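Local coordinates for protein cytochrome c, putative (Shewanella oneidensis, PDB 1SP3) that probably works as a respiratory octaheme tetrathionate reductase, passing electrons among its eight c-type hemes to an oxidised sulfur substrate, at residues V65-S68 / S69-R73; S76-G80 / Y81-D85. All blocks are in the same frame, centred on the assembly; numbering follows the deposited sequence.

Contact 1: residues V65-S68 / S69-R73; sequences VAIS and SNEPR. With HEC (heme c), chain D.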
ATOM      1  N   VAL A  65       5.214   7.923   7.355  1.00 30.97           N
ATOM      2  CA  VAL A  65       6.310   8.689   6.733  1.00 30.07           C
ATOM      3  C   VAL A  65       7.415   7.805   6.140  1.00 30.05           C
ATOM      4  O   VAL A  65       7.580   7.749   4.917  1.00 29.60           O
ATOM      5  CB  VAL A  65       6.920   9.777   7.667  1.00 30.40           C
ATOM      6  CG1 VAL A  65       7.930  10.660   6.872  1.00 28.47           C
ATOM      7  CG2 VAL A  65       5.806  10.705   8.221  1.00 29.49           C
ATOM      8  N   ALA A  66       8.185   7.124   6.975  1.00 27.52           N
ATOM      9  CA  ALA A  66       9.339   6.450   6.456  1.00 27.42           C
ATOM     10  C   ALA A  66       9.873   5.490   7.467  1.00 29.81           C
ATOM     11  O   ALA A  66       9.885   5.727   8.715  1.00 26.88           O
ATOM     12  CB  ALA A  66      10.462   7.405   6.076  1.00 27.64           C
ATOM     13  N   ILE A  67      10.338   4.395   6.879  1.00 30.52           N
ATOM     14  CA  ILE A  67      10.907   3.277   7.630  1.00 32.64           C
ATOM     15  C   ILE A  67      12.166   3.504   8.469  1.00 33.14           C
ATOM     16  O   ILE A  67      12.303   2.871   9.548  1.00 33.56           O
ATOM     17  CB  ILE A  67      11.070   2.131   6.594  1.00 34.14           C
ATOM     18  CG1 ILE A  67      10.039   1.129   6.915  1.00 34.73           C
ATOM     19  CG2 ILE A  67      12.519   1.631   6.270  1.00 30.21           C
ATOM     20  CD1 ILE A  67       8.875   1.361   6.054  1.00 37.79           C
ATOM     21  N   SER A  68      13.105   4.344   7.986  1.00 34.14           N
ATOM     22  CA  SER A  68      14.421   4.490   8.651  1.00 34.78           C
ATOM     23  C   SER A  68      14.296   5.081  10.025  1.00 35.58           C
ATOM     24  O   SER A  68      13.506   6.032  10.242  1.00 34.67           O
ATOM     25  CB  SER A  68      15.409   5.277   7.834  1.00 37.18           C
ATOM     26  OG  SER A  68      14.824   6.504   7.481  1.00 41.92           O
ATOM     27  N   SER A  69      15.032   4.439  10.953  1.00 34.48           N
ATOM     28  CA  SER A  69      15.020   4.689  12.371  1.00 33.85           C
ATOM     29  C   SER A  69      13.776   4.119  13.041  1.00 34.65           C
ATOM     30  O   SER A  69      13.676   4.128  14.278  1.00 37.01           O
ATOM     31  CB  SER A  69      15.239   6.203  12.658  1.00 34.22           C
ATOM     32  OG  SER A  69      14.075   6.927  12.307  1.00 33.86           O
ATOM     33  N   ASN A  70      12.821   3.608  12.253  1.00 32.86           N
ATOM     34  CA  ASN A  70      11.622   3.001  12.840  1.00 32.87           C
ATOM     35  C   ASN A  70      11.495   1.524  12.539  1.00 33.70           C
ATOM     36  O   ASN A  70      10.450   0.945  12.886  1.00 33.69           O
ATOM     37  CB  ASN A  70      10.314   3.707  12.358  1.00 30.80           C
ATOM     38  CG  ASN A  70      10.413   5.169  12.532  1.00 31.95           C
ATOM     39  OD1 ASN A  70      10.652   5.583  13.649  1.00 30.15           O
ATOM     40  ND2 ASN A  70      10.445   5.959  11.417  1.00 26.08           N
ATOM     41  N   GLU A  71      12.544   0.928  11.954  1.00 33.38           N
ATOM     42  CA  GLU A  71      12.408  -0.390  11.380  1.00 34.59           C
ATOM     43  C   GLU A  71      11.694  -1.458  12.259  1.00 35.17           C
ATOM     44  O   GLU A  71      10.896  -2.220  11.708  1.00 35.57           O
ATOM     45  CB  GLU A  71      13.733  -0.884  10.789  1.00 33.79           C
ATOM     46  CG  GLU A  71      14.179  -0.026   9.614  1.00 37.28           C
ATOM     47  CD  GLU A  71      15.207   1.047  10.030  1.00 43.66           C
ATOM     48  OE1 GLU A  71      15.076   1.683  11.102  1.00 41.43           O
ATOM     49  OE2 GLU A  71      16.170   1.234   9.279  1.00 47.77           O
ATOM     50  N   PRO A  72      12.000  -1.570  13.565  1.00 36.07           N
ATOM     51  CA  PRO A  72      11.391  -2.626  14.406  1.00 36.37           C
ATOM     52  C   PRO A  72       9.873  -2.654  14.470  1.00 37.65           C
ATOM     53  O   PRO A  72       9.274  -3.749  14.663  1.00 38.40           O
ATOM     54  CB  PRO A  72      11.956  -2.354  15.823  1.00 36.78           C
ATOM     55  CG  PRO A  72      13.246  -1.682  15.607  1.00 36.71           C
ATOM     56  CD  PRO A  72      13.044  -0.816  14.311  1.00 35.77           C
ATOM     57  N   ARG A  73       9.251  -1.492  14.360  1.00 37.73           N
ATOM     58  CA  ARG A  73       7.833  -1.422  14.205  1.00 39.53           C
ATOM     59  C   ARG A  73       7.444  -1.770  12.738  1.00 38.80           C
ATOM     60  O   ARG A  73       6.436  -2.371  12.540  1.00 41.67           O
ATOM     61  CB  ARG A  73       7.229  -0.056  14.667  1.00 40.89           C
ATOM     62  CG  ARG A  73       5.821  -0.181  15.380  1.00 48.31           C
ATOM     63  CD  ARG A  73       4.773   1.000  15.048  1.00 63.24           C
ATOM     64  NE  ARG A  73       3.347   0.753  15.437  1.00 70.77           N
ATOM     65  CZ  ARG A  73       2.286   1.528  15.073  1.00 73.37           C
ATOM     66  NH1 ARG A  73       1.062   1.225  15.485  1.00 75.17           N
ATOM     67  NH2 ARG A  73       2.431   2.595  14.294  1.00 73.60           N
TER
HETATM   68 FE   HEC D 802       4.063  -0.099   5.531  1.00 38.45          FE
HETATM   69  CHA HEC D 802       3.953   0.162   2.029  1.00 34.58           C
HETATM   70  CHB HEC D 802       5.822   2.870   5.677  1.00 29.55           C
HETATM   71  CHC HEC D 802       4.427  -0.437   8.915  1.00 35.09           C
HETATM   72  CHD HEC D 802       2.187  -2.924   5.466  1.00 29.90           C
HETATM   73  NA  HEC D 802       4.753   1.326   4.109  1.00 34.62           N
HETATM   74  C1A HEC D 802       4.602   1.223   2.717  1.00 35.83           C
HETATM   75  C2A HEC D 802       5.230   2.404   2.126  1.00 33.91           C
HETATM   76  C3A HEC D 802       5.762   3.163   3.128  1.00 32.40           C
HETATM   77  C4A HEC D 802       5.460   2.481   4.395  1.00 32.87           C
HETATM   78  CMA HEC D 802       6.539   4.536   2.925  1.00 29.58           C
HETATM   79  CAA HEC D 802       5.253   2.736   0.585  1.00 31.77           C
HETATM   80  CBA HEC D 802       4.224   3.848   0.246  1.00 32.10           C
HETATM   81  CGA HEC D 802       2.823   3.504   0.823  1.00 37.92           C
HETATM   82  O1A HEC D 802       2.448   4.115   1.867  1.00 29.65           O
HETATM   83  O2A HEC D 802       2.022   2.595   0.330  1.00 41.71           O
HETATM   84  NB  HEC D 802       4.941   0.977   7.036  1.00 31.89           N
HETATM   85  C1B HEC D 802       5.672   2.171   6.837  1.00 31.52           C
HETATM   86  C2B HEC D 802       6.243   2.592   8.097  1.00 30.78           C
HETATM   87  C3B HEC D 802       5.819   1.680   9.009  1.00 31.42           C
HETATM   88  C4B HEC D 802       5.016   0.658   8.330  1.00 31.75           C
HETATM   89  CMB HEC D 802       7.102   3.889   8.268  1.00 27.79           C
HETATM   90  CAB HEC D 802       6.133   1.612  10.525  1.00 29.51           C
HETATM   91  CBB HEC D 802       6.251   2.750  11.295  1.00 33.41           C
HETATM   92  NC  HEC D 802       3.365  -1.476   7.013  1.00 35.03           N
HETATM   93  C1C HEC D 802       3.650  -1.411   8.344  1.00 32.66           C
HETATM   94  C2C HEC D 802       2.994  -2.506   9.000  1.00 35.01           C
HETATM   95  C3C HEC D 802       2.322  -3.216   8.028  1.00 35.42           C
HETATM   96  C4C HEC D 802       2.581  -2.561   6.749  1.00 32.90           C
HETATM   97  CMC HEC D 802       3.119  -2.740  10.537  1.00 30.16           C
HETATM   98  CAC HEC D 802       1.435  -4.511   8.205  1.00 35.36           C
HETATM   99  CBC HEC D 802       0.326  -4.625   9.020  1.00 30.38           C
HETATM  100  ND  HEC D 802       3.162  -1.213   3.971  1.00 32.67           N
HETATM  101  C1D HEC D 802       2.545  -2.415   4.238  1.00 27.38           C
HETATM  102  C2D HEC D 802       2.272  -3.023   2.914  1.00 29.59           C
HETATM  103  C3D HEC D 802       2.816  -2.083   1.830  1.00 31.73           C
HETATM  104  C4D HEC D 802       3.360  -0.974   2.585  1.00 30.32           C
HETATM  105  CMD HEC D 802       1.576  -4.362   2.667  1.00 24.08           C
HETATM  106  CAD HEC D 802       2.731  -2.246   0.260  1.00 36.93           C
HETATM  107  CBD HEC D 802       1.417  -1.589  -0.179  1.00 47.49           C
HETATM  108  CGD HEC D 802       1.047  -1.841  -1.658  1.00 56.95           C
HETATM  109  O1D HEC D 802      -0.185  -1.851  -1.890  1.00 61.13           O
HETATM  110  O2D HEC D 802       1.864  -2.006  -2.656  1.00 55.63           O

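Contact 2: residues S76-G80 / Y81-D85; sequences SCHAG and YGWKD. With HEC (heme c), chain D.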
ATOM      1  N   SER A  76       7.685  -5.850  11.108  1.00 31.40           N
ATOM      2  CA  SER A  76       6.649  -6.841  11.453  1.00 31.68           C
ATOM      3  C   SER A  76       5.862  -7.197  10.227  1.00 31.73           C
ATOM      4  O   SER A  76       5.127  -8.216  10.250  1.00 34.03           O
ATOM      5  CB  SER A  76       5.606  -6.210  12.427  1.00 33.94           C
ATOM      6  OG  SER A  76       5.668  -4.765  12.327  1.00 34.98           O
ATOM      7  N   CYS A  77       5.894  -6.328   9.201  1.00 31.12           N
ATOM      8  CA  CYS A  77       5.327  -6.644   7.870  1.00 30.48           C
ATOM      9  C   CYS A  77       6.404  -6.799   6.775  1.00 30.01           C
ATOM     10  O   CYS A  77       6.146  -6.582   5.589  1.00 29.46           O
ATOM     11  CB  CYS A  77       4.233  -5.629   7.472  1.00 30.98           C
ATOM     12  SG  CYS A  77       2.855  -5.876   8.622  1.00 31.13           S
ATOM     13  N   HIS A  78       7.593  -7.215   7.180  1.00 29.25           N
ATOM     14  CA  HIS A  78       8.615  -7.713   6.246  1.00 28.92           C
ATOM     15  C   HIS A  78       8.648  -9.254   6.284  1.00 29.33           C
ATOM     16  O   HIS A  78       8.626  -9.846   7.350  1.00 28.78           O
ATOM     17  CB  HIS A  78      10.021  -7.160   6.620  1.00 28.87           C
ATOM     18  CG  HIS A  78      11.111  -7.581   5.703  1.00 24.88           C
ATOM     19  ND1 HIS A  78      12.218  -8.270   6.164  1.00 25.04           N
ATOM     20  CD2 HIS A  78      11.284  -7.425   4.353  1.00 24.40           C
ATOM     21  CE1 HIS A  78      13.045  -8.496   5.146  1.00 25.47           C
ATOM     22  NE2 HIS A  78      12.522  -7.955   4.045  1.00 24.56           N
ATOM     23  N   ALA A  79       8.739  -9.897   5.119  1.00 28.77           N
ATOM     24  CA  ALA A  79       8.826 -11.360   5.045  1.00 29.62           C
ATOM     25  C   ALA A  79      10.235 -11.855   5.472  1.00 29.45           C
ATOM     26  O   ALA A  79      10.861 -12.678   4.769  1.00 28.57           O
ATOM     27  CB  ALA A  79       8.468 -11.849   3.604  1.00 29.31           C
ATOM     28  N   GLY A  80      10.719 -11.306   6.594  1.00 29.34           N
ATOM     29  CA  GLY A  80      12.032 -11.540   7.128  1.00 29.00           C
ATOM     30  C   GLY A  80      12.068 -11.528   8.644  1.00 31.10           C
ATOM     31  O   GLY A  80      11.052 -11.132   9.324  1.00 32.29           O
ATOM     32  N   TYR A  81      13.236 -11.894   9.222  1.00 29.17           N
ATOM     33  CA  TYR A  81      13.391 -11.839  10.678  1.00 30.29           C
ATOM     34  C   TYR A  81      14.608 -10.954  11.081  1.00 30.41           C
ATOM     35  O   TYR A  81      15.697 -11.305  10.755  1.00 30.00           O
ATOM     36  CB  TYR A  81      13.696 -13.247  11.251  1.00 30.41           C
ATOM     37  CG  TYR A  81      12.613 -14.277  11.017  1.00 27.06           C
ATOM     38  CD1 TYR A  81      12.916 -15.507  10.402  1.00 27.60           C
ATOM     39  CD2 TYR A  81      11.323 -14.070  11.500  1.00 23.46           C
ATOM     40  CE1 TYR A  81      11.894 -16.484  10.223  1.00 28.25           C
ATOM     41  CE2 TYR A  81      10.353 -15.004  11.325  1.00 25.37           C
ATOM     42  CZ  TYR A  81      10.628 -16.222  10.690  1.00 27.48           C
ATOM     43  OH  TYR A  81       9.598 -17.154  10.520  1.00 30.72           O
ATOM     44  N   GLY A  82      14.432  -9.854  11.833  1.00 31.44           N
ATOM     45  CA  GLY A  82      15.604  -9.099  12.327  1.00 30.44           C
ATOM     46  C   GLY A  82      15.947  -7.783  11.638  1.00 31.11           C
ATOM     47  O   GLY A  82      16.932  -7.173  11.999  1.00 31.50           O
ATOM     48  N   TRP A  83      15.215  -7.369  10.597  1.00 32.39           N
ATOM     49  CA  TRP A  83      15.530  -6.100   9.945  1.00 32.94           C
ATOM     50  C   TRP A  83      15.121  -4.972  10.926  1.00 33.92           C
ATOM     51  O   TRP A  83      13.946  -4.624  11.063  1.00 33.20           O
ATOM     52  CB  TRP A  83      14.861  -5.980   8.565  1.00 32.88           C
ATOM     53  CG  TRP A  83      15.131  -4.690   7.843  1.00 31.09           C
ATOM     54  CD1 TRP A  83      15.926  -3.656   8.281  1.00 29.89           C
ATOM     55  CD2 TRP A  83      14.661  -4.308   6.575  1.00 26.61           C
ATOM     56  NE1 TRP A  83      15.949  -2.644   7.365  1.00 26.55           N
ATOM     57  CE2 TRP A  83      15.158  -3.001   6.317  1.00 30.00           C
ATOM     58  CE3 TRP A  83      13.790  -4.872   5.665  1.00 24.06           C
ATOM     59  CZ2 TRP A  83      14.845  -2.300   5.171  1.00 24.99           C
ATOM     60  CZ3 TRP A  83      13.514  -4.198   4.517  1.00 24.17           C
ATOM     61  CH2 TRP A  83      13.985  -2.919   4.284  1.00 24.21           C
ATOM     62  N   LYS A  84      16.107  -4.484  11.668  1.00 35.73           N
ATOM     63  CA  LYS A  84      15.883  -3.488  12.740  1.00 37.61           C
ATOM     64  C   LYS A  84      16.617  -2.182  12.459  1.00 37.69           C
ATOM     65  O   LYS A  84      16.307  -1.174  13.065  1.00 39.30           O
ATOM     66  CB  LYS A  84      16.186  -4.024  14.132  1.00 38.12           C
ATOM     67  CG  LYS A  84      17.597  -4.422  14.312  1.00 43.67           C
ATOM     68  CD  LYS A  84      17.937  -4.828  15.769  1.00 53.70           C
ATOM     69  CE  LYS A  84      19.382  -5.450  15.826  1.00 59.16           C
ATOM     70  NZ  LYS A  84      20.183  -5.288  17.139  1.00 62.10           N
ATOM     71  N   ASP A  85      17.557  -2.176  11.511  1.00 36.93           N
ATOM     72  CA  ASP A  85      18.120  -0.928  11.113  1.00 37.08           C
ATOM     73  C   ASP A  85      18.785  -1.174   9.806  1.00 36.71           C
ATOM     74  O   ASP A  85      18.542  -2.198   9.143  1.00 36.73           O
ATOM     75  CB  ASP A  85      19.157  -0.477  12.133  1.00 36.93           C
ATOM     76  CG  ASP A  85      20.085  -1.622  12.540  1.00 41.60           C
ATOM     77  OD1 ASP A  85      20.617  -2.355  11.643  1.00 38.35           O
ATOM     78  OD2 ASP A  85      20.277  -1.882  13.740  1.00 42.02           O
TER
HETATM   79 FE   HEC D 802       4.063  -0.099   5.531  1.00 38.45          FE
HETATM   80  CHA HEC D 802       3.953   0.162   2.029  1.00 34.58           C
HETATM   81  CHB HEC D 802       5.822   2.870   5.677  1.00 29.55           C
HETATM   82  CHC HEC D 802       4.427  -0.437   8.915  1.00 35.09           C
HETATM   83  CHD HEC D 802       2.187  -2.924   5.466  1.00 29.90           C
HETATM   84  NA  HEC D 802       4.753   1.326   4.109  1.00 34.62           N
HETATM   85  C1A HEC D 802       4.602   1.223   2.717  1.00 35.83           C
HETATM   86  C2A HEC D 802       5.230   2.404   2.126  1.00 33.91           C
HETATM   87  C3A HEC D 802       5.762   3.163   3.128  1.00 32.40           C
HETATM   88  C4A HEC D 802       5.460   2.481   4.395  1.00 32.87           C
HETATM   89  CMA HEC D 802       6.539   4.536   2.925  1.00 29.58           C
HETATM   90  CAA HEC D 802       5.253   2.736   0.585  1.00 31.77           C
HETATM   91  CBA HEC D 802       4.224   3.848   0.246  1.00 32.10           C
HETATM   92  CGA HEC D 802       2.823   3.504   0.823  1.00 37.92           C
HETATM   93  O1A HEC D 802       2.448   4.115   1.867  1.00 29.65           O
HETATM   94  O2A HEC D 802       2.022   2.595   0.330  1.00 41.71           O
HETATM   95  NB  HEC D 802       4.941   0.977   7.036  1.00 31.89           N
HETATM   96  C1B HEC D 802       5.672   2.171   6.837  1.00 31.52           C
HETATM   97  C2B HEC D 802       6.243   2.592   8.097  1.00 30.78           C
HETATM   98  C3B HEC D 802       5.819   1.680   9.009  1.00 31.42           C
HETATM   99  C4B HEC D 802       5.016   0.658   8.330  1.00 31.75           C
HETATM  100  CMB HEC D 802       7.102   3.889   8.268  1.00 27.79           C
HETATM  101  CAB HEC D 802       6.133   1.612  10.525  1.00 29.51           C
HETATM  102  CBB HEC D 802       6.251   2.750  11.295  1.00 33.41           C
HETATM  103  NC  HEC D 802       3.365  -1.476   7.013  1.00 35.03           N
HETATM  104  C1C HEC D 802       3.650  -1.411   8.344  1.00 32.66           C
HETATM  105  C2C HEC D 802       2.994  -2.506   9.000  1.00 35.01           C
HETATM  106  C3C HEC D 802       2.322  -3.216   8.028  1.00 35.42           C
HETATM  107  C4C HEC D 802       2.581  -2.561   6.749  1.00 32.90           C
HETATM  108  CMC HEC D 802       3.119  -2.740  10.537  1.00 30.16           C
HETATM  109  CAC HEC D 802       1.435  -4.511   8.205  1.00 35.36           C
HETATM  110  CBC HEC D 802       0.326  -4.625   9.020  1.00 30.38           C
HETATM  111  ND  HEC D 802       3.162  -1.213   3.971  1.00 32.67           N
HETATM  112  C1D HEC D 802       2.545  -2.415   4.238  1.00 27.38           C
HETATM  113  C2D HEC D 802       2.272  -3.023   2.914  1.00 29.59           C
HETATM  114  C3D HEC D 802       2.816  -2.083   1.830  1.00 31.73           C
HETATM  115  C4D HEC D 802       3.360  -0.974   2.585  1.00 30.32           C
HETATM  116  CMD HEC D 802       1.576  -4.362   2.667  1.00 24.08           C
HETATM  117  CAD HEC D 802       2.731  -2.246   0.260  1.00 36.93           C
HETATM  118  CBD HEC D 802       1.417  -1.589  -0.179  1.00 47.49           C
HETATM  119  CGD HEC D 802       1.047  -1.841  -1.658  1.00 56.95           C
HETATM  120  O1D HEC D 802      -0.185  -1.851  -1.890  1.00 61.13           O
HETATM  121  O2D HEC D 802       1.864  -2.006  -2.656  1.00 55.63           O
HETATM  122  O   HOH W   1      12.662  -8.357   9.143  1.00 31.14           O

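Contact 1: residues V65-S68 / S69-R73
A type II beta turn from I67 to N70 leads into helix 71-74 beside the heme. It is closed by N70 N, which donates to I67 O at 2.9 Å. S69 takes the third position of the turn with the positive phi (76°) that a type II turn needs there. N70 grips the loop a second time with its side chain: ND2 reaches A66 O at 2.8 Å, nearly along the C=O axis, with the acceptor in the plane of the amide. The other end of that amide, OD1, accepts from the backbone N of T350 and Y351, so the group is fixed from both ends. E71 leaves the helix start with CG beside its own backbone N, and a bend at chi2 (97°) turns the carboxylate back over the turn. There OE1 takes a weak bond from S69 N, while CG lies 4.1 Å from I67 CG2, the two side chains crossing at about a right angle. S68 OG instead bonds to N373. On the heme side, I67 CD1 sits over the porphyrin face, 3.4 Å from C1B, and A66 C meets the methyl CMB at 3.3 Å. I67 also touches K56, which is bonded to this same heme. A type II turn running into the short helix that carries C74, with I67 packed on the macrocycle, forms one wall of this c-type heme's pocket.

Contact 2: residues S76-G80 / Y81-D85
The end of a C-x-x-C-H heme attachment motif, C74 to H78, runs straight into this loop, whose core is an aromatic pair between H78 and W83. C77 SG is covalently bound to the heme at CAC (2.0 Å), while S76 OG packs near the methyl CMC and bonds to P112 O. H78 then turns elsewhere: its NE2 lies about 11.6 Å from FE of that heme and is hydrogen-bonded to W39 O. W83 comes at it edge-on, in a T-shaped contact with centroids 4.9 Å apart and planes at 85°. CE3 stands over the middle of the imidazole, 3.6 Å above its plane. Both rings reach this meeting point because CG is anti to the backbone N in each, chi1 -178° in H78 and 179° in W83. Between them, A79 is the centre of an inverse gamma turn, with G80 N bonded to H78 O at 2.7 Å. Water 1 lies in the imidazole plane, 3.0 Å from H78 ND1, and accepts from W83 N, bridging the H78 side chain to the W83 backbone. Around this pair, W41 meets both rings, F90 meets W83 edge-to-face, and the F88 ring also meets W83. A C-x-x-C-H histidine normally ligates the iron of its own heme; here it belongs to an aromatic cluster, consistent with this enzyme's novel heme ligation.

The two contacts come in series along the chain, with centres about 11 Å apart and both within the part of the chain related to cytochrome c554. Contact 1 ends inside helix 71-74; C74, in that helix, and C77, in contact 2, are the two cysteines that tether the heme both contacts touch. The chain doubles back so that they pack directly: E71 CB lies 3.4 Å from K84 O, and E71 OE2 is as close to D85 CA. T75, between them, ties both through OG1, bonded to E71 O and W83 O. Both contacts line that heme, and H78 and A79 of contact 2 also touch other hemes, placing this short run where cofactors crowd together.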